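Local coordinates for protein major pepsin inhibitor 3 (Ascaris suum, PDB 1F32) that inhibits the aspartic protease pepsin and is secreted by the roundworm that makes it, at residues Arg44-Asp47 with Cys48-Lys52; Glu109-Ala112 with Ala113-Gln117; Gln90-Val93 with Arg94-Thr97; Glu103-Thr106 with Phe107-Lys110. All coordinates share one frame; numbering follows the deposited sequence.

In the fold
Three of the four contacts are helical turns and one is a strand segment; along the chain they run 1, 3, 4, 2. Contact 1 lies on helix 35-52. It stands apart, its centre about 30 Å from that of contact 3 and about 41 Å from that of contact 2, across the centre of the chain. Contact 3 sits on strand 91-95, an outermost strand of the five-stranded antiparallel sheet, and leads through Leu96 and Thr97 into helix 98-116. That helix carries contacts 4 and 2, with centres about 10 Å apart and Glu109 and Lys110 in common. Leu96 meets Val104, joining strand exit to helix. The inhibitor is thus an elongated molecule with a helix toward each end and sheets between.

Contact 1 of 4, residues Arg44-Asp47 with Cys48-Lys52; sequences RVED and CTNVK
The carboxylate of Glu46 and the amide of Asn50 meet with their planes 43° apart, one turn apart on helix 35-52. Asn50 ND2 donates to Glu46 OE1 over 2.8 Å, and the bond is nearly straight, with an N-H...O angle of 173°. The acceptor lies almost in the amide plane, whereas the donor comes from above the carboxylate plane, 38° out of it. A bend at chi2 of Glu46 curls the acid over toward the amide. At the next residue the helix widens: Asp47 O accepts from Val51 N at 3.0 Å and from Lys52 N at 2.9 Å, the second bond being the i to i+5 link of a pi-type turn. A salt bridge joins the same pair, long at 3.4 Å from Asp47 OD2 to Lys52 NZ; Lys52 CE lies still closer to OD2, so the exact pose of the lysine end is doubtful. Cys48 is buried and joined by a disulfide to Cys59, while Arg44 donates through NE and NH2 to the backbone oxygens of Thr60 and Lys61. Val45 O is gripped twice by one residue: Thr49 N and Thr49 OG1 approach it from opposite faces of its plane, with OG1 2.9 Å from the oxygen.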
loop_
_atom_site.group_PDB
_atom_site.type_symbol
_atom_site.label_atom_id
_atom_site.label_comp_id
_atom_site.label_asym_id
_atom_site.label_seq_id
_atom_site.Cartn_x
_atom_site.Cartn_y
_atom_site.Cartn_z
ATOM N N ARG A 44 -8.026 -17.763 5.856
ATOM C CA ARG A 44 -7.868 -17.312 7.227
ATOM C C ARG A 44 -8.368 -15.872 7.372
ATOM O O ARG A 44 -9.053 -15.542 8.341
ATOM C CB ARG A 44 -6.382 -17.426 7.606
ATOM C CG ARG A 44 -6.059 -17.250 9.070
ATOM C CD ARG A 44 -4.719 -17.925 9.423
ATOM N NE ARG A 44 -3.565 -17.283 8.784
ATOM C CZ ARG A 44 -2.759 -17.873 7.905
ATOM N NH1 ARG A 44 -2.963 -19.135 7.534
ATOM N NH2 ARG A 44 -1.732 -17.202 7.394
ATOM N N VAL A 45 -8.030 -15.018 6.405
ATOM C CA VAL A 45 -8.449 -13.614 6.436
ATOM C C VAL A 45 -9.965 -13.498 6.349
ATOM O O VAL A 45 -10.586 -12.712 7.081
ATOM C CB VAL A 45 -7.821 -12.811 5.264
ATOM C CG1 VAL A 45 -8.377 -11.389 5.240
ATOM C CG2 VAL A 45 -6.319 -12.751 5.435
ATOM N N GLU A 46 -10.567 -14.276 5.454
ATOM C CA GLU A 46 -12.020 -14.232 5.283
ATOM C C GLU A 46 -12.704 -14.734 6.552
ATOM O O GLU A 46 -13.687 -14.163 6.999
ATOM C CB GLU A 46 -12.450 -15.093 4.092
ATOM C CG GLU A 46 -13.727 -14.615 3.353
ATOM C CD GLU A 46 -14.972 -15.497 3.573
ATOM O OE1 GLU A 46 -15.695 -15.299 4.581
ATOM O OE2 GLU A 46 -15.236 -16.392 2.728
ATOM N N ASP A 47 -12.168 -15.803 7.131
ATOM C CA ASP A 47 -12.742 -16.360 8.346
ATOM C C ASP A 47 -12.620 -15.356 9.482
ATOM O O ASP A 47 -13.601 -15.066 10.180
ATOM C CB ASP A 47 -12.028 -17.653 8.742
ATOM C CG ASP A 47 -12.619 -18.273 9.996
ATOM O OD1 ASP A 47 -13.726 -18.835 9.914
ATOM O OD2 ASP A 47 -11.993 -18.180 11.066
ATOM N N CYS A 48 -11.414 -14.824 9.665
ATOM C CA CYS A 48 -11.165 -13.856 10.721
ATOM C C CYS A 48 -12.060 -12.635 10.607
ATOM O O CYS A 48 -12.706 -12.233 11.567
ATOM C CB CYS A 48 -9.706 -13.389 10.703
ATOM S SG CYS A 48 -8.547 -14.668 11.262
ATOM N N THR A 49 -12.094 -12.059 9.414
ATOM C CA THR A 49 -12.872 -10.855 9.183
ATOM C C THR A 49 -14.380 -11.040 9.150
ATOM O O THR A 49 -15.095 -10.396 9.924
ATOM C CB THR A 49 -12.445 -10.167 7.870
ATOM O OG1 THR A 49 -11.030 -9.949 7.889
ATOM C CG2 THR A 49 -13.155 -8.822 7.727
ATOM N N ASN A 50 -14.861 -11.925 8.276
ATOM C CA ASN A 50 -16.302 -12.120 8.116
ATOM C C ASN A 50 -17.027 -13.003 9.133
ATOM O O ASN A 50 -18.233 -12.842 9.350
ATOM C CB ASN A 50 -16.608 -12.664 6.718
ATOM C CG ASN A 50 -16.025 -11.805 5.607
ATOM O OD1 ASN A 50 -16.059 -10.577 5.673
ATOM N ND2 ASN A 50 -15.504 -12.456 4.567
ATOM N N VAL A 51 -16.312 -13.940 9.742
ATOM C CA VAL A 51 -16.945 -14.842 10.705
ATOM C C VAL A 51 -16.596 -14.500 12.146
ATOM O O VAL A 51 -17.481 -14.341 12.988
ATOM C CB VAL A 51 -16.576 -16.325 10.397
ATOM C CG1 VAL A 51 -17.308 -17.273 11.358
ATOM C CG2 VAL A 51 -16.955 -16.655 8.958
ATOM N N LYS A 52 -15.312 -14.367 12.447
ATOM C CA LYS A 52 -14.943 -14.048 13.822
ATOM C C LYS A 52 -15.033 -12.558 14.144
ATOM O O LYS A 52 -15.097 -12.171 15.319
ATOM C CB LYS A 52 -13.535 -14.564 14.112
ATOM C CG LYS A 52 -13.406 -16.081 13.953
ATOM C CD LYS A 52 -12.065 -16.587 14.463
ATOM C CE LYS A 52 -11.780 -18.009 13.983
ATOM N NZ LYS A 52 -12.913 -18.939 14.225
#

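Contact 2 of 4, residues Glu109-Ala112 with Ala113-Gln117; sequences EKIA and AFEEQ
The final turns of helix 98-116 supply this contact, a run of i to i+4 backbone bonds on the surface of the inhibitor. Ala113 N reaches Glu109 O at 3.0 Å, Phe114 N reaches Lys110 O at 2.7 Å, and Glu116 N closes on Ala112 O at 3.1 Å. After that, Gln117 N makes a weak bond to Ala113 O, so the regular pattern fades there. Among the side chains, Ile111 and Glu115 run alongside each other, pointing the same way. Glu115 is bent at chi2 (57°) and its first torsion, -111°, is off the staggered positions, which folds the carboxylate back along the helix. As modelled, Glu115 OE1 lies 3.2 Å from Ile111 CG2. Phe114 has CG anti to its backbone N, chi1 -178°, and its ring leaves the turn to touch Pro139, while Ile111 packs on Leu3 and Glu115 on Phe2. Glu115 N donates to Ile111 O at 2.9 Å, yet Glu115 OE1 also stands 2.8 Å from that oxygen, where an ionised carboxylate would set two acceptors together. Such closeness makes the exact placement of the carboxylate doubtful; if it is real, the proximity would probably disfavour the ionised acid, as would the negative end of the helix dipole.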
loop_
_atom_site.group_PDB
_atom_site.type_symbol
_atom_site.label_atom_id
_atom_site.label_comp_id
_atom_site.label_asym_id
_atom_site.label_seq_id
_atom_site.Cartn_x
_atom_site.Cartn_y
_atom_site.Cartn_z
ATOM N N GLU A 109 6.395 18.922 2.235
ATOM C CA GLU A 109 6.818 20.236 2.686
ATOM C C GLU A 109 5.892 21.311 2.117
ATOM O O GLU A 109 5.616 22.302 2.789
ATOM C CB GLU A 109 8.268 20.471 2.277
ATOM C CG GLU A 109 9.231 19.505 2.976
ATOM C CD GLU A 109 10.610 19.477 2.344
ATOM O OE1 GLU A 109 10.792 20.128 1.300
ATOM O OE2 GLU A 109 11.511 18.790 2.889
ATOM N N LYS A 110 5.406 21.118 0.887
ATOM C CA LYS A 110 4.499 22.106 0.285
ATOM C C LYS A 110 3.113 22.016 0.907
ATOM O O LYS A 110 2.430 23.028 1.084
ATOM C CB LYS A 110 4.406 21.929 -1.231
ATOM C CG LYS A 110 5.598 22.510 -1.962
ATOM C CD LYS A 110 5.379 22.585 -3.443
ATOM C CE LYS A 110 6.532 23.318 -4.106
ATOM N NZ LYS A 110 6.352 23.412 -5.575
ATOM N N ILE A 111 2.693 20.802 1.237
ATOM C CA ILE A 111 1.402 20.620 1.886
ATOM C C ILE A 111 1.482 21.325 3.237
ATOM O O ILE A 111 0.542 21.996 3.656
ATOM C CB ILE A 111 1.082 19.120 2.083
ATOM C CG1 ILE A 111 0.330 18.604 0.859
ATOM C CG2 ILE A 111 0.285 18.904 3.363
ATOM C CD1 ILE A 111 -1.050 19.230 0.663
ATOM N N ALA A 112 2.612 21.187 3.919
ATOM C CA ALA A 112 2.772 21.859 5.202
ATOM C C ALA A 112 2.669 23.376 4.982
ATOM O O ALA A 112 1.942 24.077 5.700
ATOM C CB ALA A 112 4.117 21.503 5.818
ATOM N N ALA A 113 3.391 23.878 3.985
ATOM C CA ALA A 113 3.368 25.301 3.675
ATOM C C ALA A 113 1.928 25.757 3.402
ATOM O O ALA A 113 1.485 26.777 3.937
ATOM C CB ALA A 113 4.257 25.588 2.455
ATOM N N PHE A 114 1.212 24.985 2.580
ATOM C CA PHE A 114 -0.177 25.273 2.199
ATOM C C PHE A 114 -1.102 25.339 3.408
ATOM O O PHE A 114 -2.052 26.121 3.433
ATOM C CB PHE A 114 -0.689 24.200 1.228
ATOM C CG PHE A 114 -2.106 24.424 0.742
ATOM C CD1 PHE A 114 -2.429 25.544 -0.023
ATOM C CD2 PHE A 114 -3.107 23.495 1.019
ATOM C CE1 PHE A 114 -3.733 25.733 -0.511
ATOM C CE2 PHE A 114 -4.409 23.673 0.538
ATOM C CZ PHE A 114 -4.722 24.795 -0.229
ATOM N N GLU A 115 -0.823 24.498 4.399
ATOM C CA GLU A 115 -1.612 24.446 5.624
ATOM C C GLU A 115 -1.453 25.689 6.499
ATOM O O GLU A 115 -2.435 26.222 7.021
ATOM C CB GLU A 115 -1.230 23.208 6.434
ATOM C CG GLU A 115 -2.317 22.153 6.490
ATOM C CD GLU A 115 -2.738 21.691 5.116
ATOM O OE1 GLU A 115 -1.943 20.989 4.456
ATOM O OE2 GLU A 115 -3.862 22.041 4.693
ATOM N N GLU A 116 -0.212 26.134 6.678
ATOM C CA GLU A 116 0.058 27.309 7.499
ATOM C C GLU A 116 -0.285 28.581 6.730
ATOM O O GLU A 116 -0.419 29.665 7.311
ATOM C CB GLU A 116 1.532 27.327 7.916
ATOM C CG GLU A 116 1.957 28.579 8.664
ATOM C CD GLU A 116 3.422 28.550 9.061
ATOM O OE1 GLU A 116 4.235 28.004 8.281
ATOM O OE2 GLU A 116 3.758 29.084 10.141
ATOM N N GLN A 117 -0.440 28.423 5.419
ATOM C CA GLN A 117 -0.755 29.514 4.503
ATOM C C GLN A 117 -2.174 30.026 4.731
ATOM O O GLN A 117 -2.848 30.453 3.790
ATOM C CB GLN A 117 -0.603 29.013 3.061
ATOM C CG GLN A 117 -0.533 30.081 1.986
ATOM C CD GLN A 117 -0.405 29.481 0.593
ATOM O OE1 GLN A 117 -1.320 28.814 0.106
ATOM N NE2 GLN A 117 0.736 29.708 -0.053
#

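Contact 3 of 4, residues Gln90-Val93 with Arg94-Thr97; sequences QKYV and RDLT
Tyr92 lays its ring over the backbone of Arg94 and points its hydroxyl at Asp95, on strand 91-95 at the edge of the five-stranded sheet. The chain here forms a classic beta bulge: Val93 and Arg94 both share backbone hydrogen bonds with Leu86 of strand 85-88, and Val93 carries the helical psi of -55° expected of the first bulge position. In keeping with this, the Val93 and Arg94 side chains lie side by side and point the same way, with Val93 CG1 4.1 Å from Arg94 CG. Tyr92 swings forward along the strand because its CG is anti to the backbone N. One ring face then covers Arg94 N, which lies 3.7 Å above the ring plane, over its centre. The carboxylate of Asp95 stands at the ring's edge, the two planes 69° apart. Beyond CG the Arg94 chain is extended and takes NH1 to a salt bridge with Asp100. Asp100 OD2 also accepts from Thr97 N, and with the Thr97 side chain capping a backbone N of the helix this forms a capping box. Tyr92 OH donates to Asp95 OD1 at 2.8 Å, coming from well above the carboxylate plane, 70° out of it.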
loop_
_atom_site.group_PDB
_atom_site.type_symbol
_atom_site.label_atom_id
_atom_site.label_comp_id
_atom_site.label_asym_id
_atom_site.label_seq_id
_atom_site.Cartn_x
_atom_site.Cartn_y
_atom_site.Cartn_z
ATOM N N GLN A 90 -4.390 2.047 -9.241
ATOM C CA GLN A 90 -4.258 0.767 -8.552
ATOM C C GLN A 90 -3.412 -0.275 -9.259
ATOM O O GLN A 90 -3.642 -1.476 -9.099
ATOM C CB GLN A 90 -5.633 0.172 -8.250
ATOM C CG GLN A 90 -6.192 0.569 -6.898
ATOM C CD GLN A 90 -6.952 1.869 -6.932
ATOM O OE1 GLN A 90 -6.375 2.942 -7.121
ATOM N NE2 GLN A 90 -8.268 1.784 -6.752
ATOM N N LYS A 91 -2.418 0.182 -10.020
ATOM C CA LYS A 91 -1.526 -0.716 -10.748
ATOM C C LYS A 91 -0.067 -0.360 -10.473
ATOM O O LYS A 91 0.308 0.808 -10.494
ATOM C CB LYS A 91 -1.783 -0.619 -12.247
ATOM C CG LYS A 91 -3.187 -1.003 -12.656
ATOM C CD LYS A 91 -3.433 -0.559 -14.082
ATOM C CE LYS A 91 -4.852 -0.858 -14.537
ATOM N NZ LYS A 91 -5.039 -0.349 -15.931
ATOM N N TYR A 92 0.752 -1.371 -10.211
ATOM C CA TYR A 92 2.169 -1.134 -9.941
ATOM C C TYR A 92 2.837 -0.492 -11.145
ATOM O O TYR A 92 2.641 -0.943 -12.270
ATOM C CB TYR A 92 2.875 -2.456 -9.637
ATOM C CG TYR A 92 4.383 -2.351 -9.532
ATOM C CD1 TYR A 92 4.995 -1.799 -8.400
ATOM C CD2 TYR A 92 5.204 -2.851 -10.547
ATOM C CE1 TYR A 92 6.388 -1.761 -8.286
ATOM C CE2 TYR A 92 6.589 -2.817 -10.441
ATOM C CZ TYR A 92 7.176 -2.275 -9.313
ATOM O OH TYR A 92 8.546 -2.273 -9.202
ATOM N N VAL A 93 3.626 0.552 -10.901
ATOM C CA VAL A 93 4.352 1.235 -11.975
ATOM C C VAL A 93 5.838 0.933 -11.840
ATOM O O VAL A 93 6.461 0.440 -12.782
ATOM C CB VAL A 93 4.169 2.771 -11.930
ATOM C CG1 VAL A 93 4.986 3.430 -13.069
ATOM C CG2 VAL A 93 2.692 3.129 -12.070
ATOM N N ARG A 94 6.408 1.209 -10.665
ATOM C CA ARG A 94 7.838 0.956 -10.447
ATOM C C ARG A 94 8.235 1.126 -8.990
ATOM O O ARG A 94 7.421 1.518 -8.155
ATOM C CB ARG A 94 8.677 1.934 -11.283
ATOM C CG ARG A 94 8.430 3.409 -10.918
ATOM C CD ARG A 94 9.129 4.341 -11.897
ATOM N NE ARG A 94 8.545 5.679 -11.881
ATOM C CZ ARG A 94 9.138 6.737 -11.347
ATOM N NH1 ARG A 94 10.333 6.606 -10.793
ATOM N NH2 ARG A 94 8.542 7.922 -11.365
ATOM N N ASP A 95 9.496 0.814 -8.695
ATOM C CA ASP A 95 10.031 1.004 -7.356
ATOM C C ASP A 95 10.418 2.489 -7.348
ATOM O O ASP A 95 10.860 3.014 -8.369
ATOM C CB ASP A 95 11.285 0.145 -7.132
ATOM C CG ASP A 95 10.974 -1.337 -6.966
ATOM O OD1 ASP A 95 9.795 -1.699 -6.759
ATOM O OD2 ASP A 95 11.919 -2.151 -7.026
ATOM N N LEU A 96 10.241 3.182 -6.226
ATOM C CA LEU A 96 10.615 4.592 -6.207
ATOM C C LEU A 96 12.124 4.758 -6.307
ATOM O O LEU A 96 12.886 3.973 -5.747
ATOM C CB LEU A 96 10.126 5.290 -4.928
ATOM C CG LEU A 96 8.690 5.829 -4.909
ATOM C CD1 LEU A 96 7.704 4.679 -4.757
ATOM C CD2 LEU A 96 8.541 6.812 -3.757
ATOM N N THR A 97 12.539 5.791 -7.028
ATOM C CA THR A 97 13.946 6.116 -7.209
ATOM C C THR A 97 14.232 7.245 -6.231
ATOM O O THR A 97 13.312 7.778 -5.620
ATOM C CB THR A 97 14.205 6.641 -8.619
ATOM O OG1 THR A 97 13.358 7.774 -8.861
ATOM C CG2 THR A 97 13.913 5.570 -9.651
#

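Contact 4 of 4, residues Glu103-Thr106 with Phe107-Lys110; sequences EVQT and FREK
Four successive i to i+4 bonds join Glu103-Thr106 to Phe107-Lys110, with Phe107 N to Glu103 O and Lys110 N to Thr106 O each 2.9 Å long, a regular alpha-helical winding. Gln105 and Arg108, three residues apart, are tied by their side chains. Arg108 NH1 donates to Gln105 OE1 at 3.0 Å, lying in the carbonyl plane on a lone pair, with a C=O...N angle of 110°. The bond is less straight at the hydrogen, 143°. Gln105 OE1 stands at the guanidinium edge, somewhat out of its plane, and the amide and guanidinium planes are 78° apart. A bend at chi3 of Arg108 folds the guanidinium back toward Gln105, and the amide lies beside the same arm, Gln105 NE2 being 3.5 Å from Arg108 CD. Helix 98-116 covers the five-stranded sheet: Val104 and Phe107 turn to it, Val104 touching Phe74 of strand 72-76 and the Phe107 ring packing edge-to-face with Phe76. Arg108 lies at the border, its side chain touching Phe74 while its NH1 takes the Gln105 amide oxygen. Val104 and Arg108 also run alongside each other, Val104 CG1 3.9 Å from Arg108 CD. Glu103 OE2 is hydrogen-bonded to Ser144 OG, and Thr106 OG1 bonds back to Ala102 O. A water bridges the exposed side: it donates to Glu109 OE1 at 2.8 Å and is hydrogen-bonded to Thr106 OG1 at 3.1 Å.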
loop_
_atom_site.group_PDB
_atom_site.type_symbol
_atom_site.label_atom_id
_atom_site.label_comp_id
_atom_site.label_asym_id
_atom_site.label_seq_id
_atom_site.Cartn_x
_atom_site.Cartn_y
_atom_site.Cartn_z
ATOM N N GLU A 103 10.632 13.997 -4.516
ATOM C CA GLU A 103 9.374 14.643 -4.839
ATOM C C GLU A 103 8.364 14.474 -3.718
ATOM O O GLU A 103 7.552 15.372 -3.485
ATOM C CB GLU A 103 8.780 14.090 -6.128
ATOM C CG GLU A 103 9.482 14.545 -7.378
ATOM C CD GLU A 103 8.554 14.511 -8.561
ATOM O OE1 GLU A 103 7.764 15.469 -8.728
ATOM O OE2 GLU A 103 8.602 13.517 -9.305
ATOM N N VAL A 104 8.415 13.326 -3.040
ATOM C CA VAL A 104 7.504 13.062 -1.934
ATOM C C VAL A 104 7.765 14.066 -0.817
ATOM O O VAL A 104 6.837 14.654 -0.283
ATOM C CB VAL A 104 7.684 11.632 -1.367
ATOM C CG1 VAL A 104 6.875 11.475 -0.086
ATOM C CG2 VAL A 104 7.230 10.605 -2.401
ATOM N N GLN A 105 9.031 14.270 -0.464
ATOM C CA GLN A 105 9.334 15.218 0.602
ATOM C C GLN A 105 9.007 16.660 0.195
ATOM O O GLN A 105 8.553 17.451 1.023
ATOM C CB GLN A 105 10.802 15.070 1.020
ATOM C CG GLN A 105 11.017 14.815 2.523
ATOM C CD GLN A 105 9.843 14.127 3.224
ATOM O OE1 GLN A 105 9.486 12.990 2.923
ATOM N NE2 GLN A 105 9.248 14.829 4.174
ATOM N N THR A 106 9.219 17.004 -1.073
ATOM C CA THR A 106 8.900 18.352 -1.538
ATOM C C THR A 106 7.399 18.538 -1.411
ATOM O O THR A 106 6.931 19.582 -0.990
ATOM C CB THR A 106 9.297 18.577 -3.012
ATOM O OG1 THR A 106 10.720 18.591 -3.127
ATOM C CG2 THR A 106 8.740 19.926 -3.530
ATOM N N PHE A 107 6.633 17.511 -1.770
ATOM C CA PHE A 107 5.186 17.627 -1.673
ATOM C C PHE A 107 4.744 17.758 -0.224
ATOM O O PHE A 107 3.913 18.595 0.095
ATOM C CB PHE A 107 4.487 16.426 -2.324
ATOM C CG PHE A 107 2.984 16.523 -2.304
ATOM C CD1 PHE A 107 2.256 16.128 -1.179
ATOM C CD2 PHE A 107 2.298 17.047 -3.399
ATOM C CE1 PHE A 107 0.868 16.250 -1.140
ATOM C CE2 PHE A 107 0.898 17.178 -3.372
ATOM C CZ PHE A 107 0.187 16.781 -2.248
ATOM N N ARG A 108 5.299 16.941 0.665
ATOM C CA ARG A 108 4.911 17.018 2.071
ATOM C C ARG A 108 5.241 18.402 2.629
ATOM O O ARG A 108 4.472 18.981 3.404
ATOM C CB ARG A 108 5.643 15.944 2.880
ATOM C CG ARG A 108 5.279 14.522 2.449
ATOM C CD ARG A 108 6.134 13.479 3.145
ATOM N NE ARG A 108 5.720 13.228 4.523
ATOM C CZ ARG A 108 6.417 12.485 5.378
ATOM N NH1 ARG A 108 7.560 11.931 4.995
ATOM N NH2 ARG A 108 5.968 12.284 6.606
ATOM N N GLU A 109 6.395 18.922 2.235
ATOM C CA GLU A 109 6.818 20.236 2.686
ATOM C C GLU A 109 5.892 21.311 2.117
ATOM O O GLU A 109 5.616 22.302 2.789
ATOM C CB GLU A 109 8.268 20.471 2.277
ATOM C CG GLU A 109 9.231 19.505 2.976
ATOM C CD GLU A 109 10.610 19.477 2.344
ATOM O OE1 GLU A 109 10.792 20.128 1.300
ATOM O OE2 GLU A 109 11.511 18.790 2.889
ATOM N N LYS A 110 5.406 21.118 0.887
ATOM C CA LYS A 110 4.499 22.106 0.285
ATOM C C LYS A 110 3.113 22.016 0.907
ATOM O O LYS A 110 2.430 23.028 1.084
ATOM C CB LYS A 110 4.406 21.929 -1.231
ATOM C CG LYS A 110 5.598 22.510 -1.962
ATOM C CD LYS A 110 5.379 22.585 -3.443
ATOM C CE LYS A 110 6.532 23.318 -4.106
ATOM N NZ LYS A 110 6.352 23.412 -5.575
HETATM O O HOH W 1 12.516 19.629 -0.879
#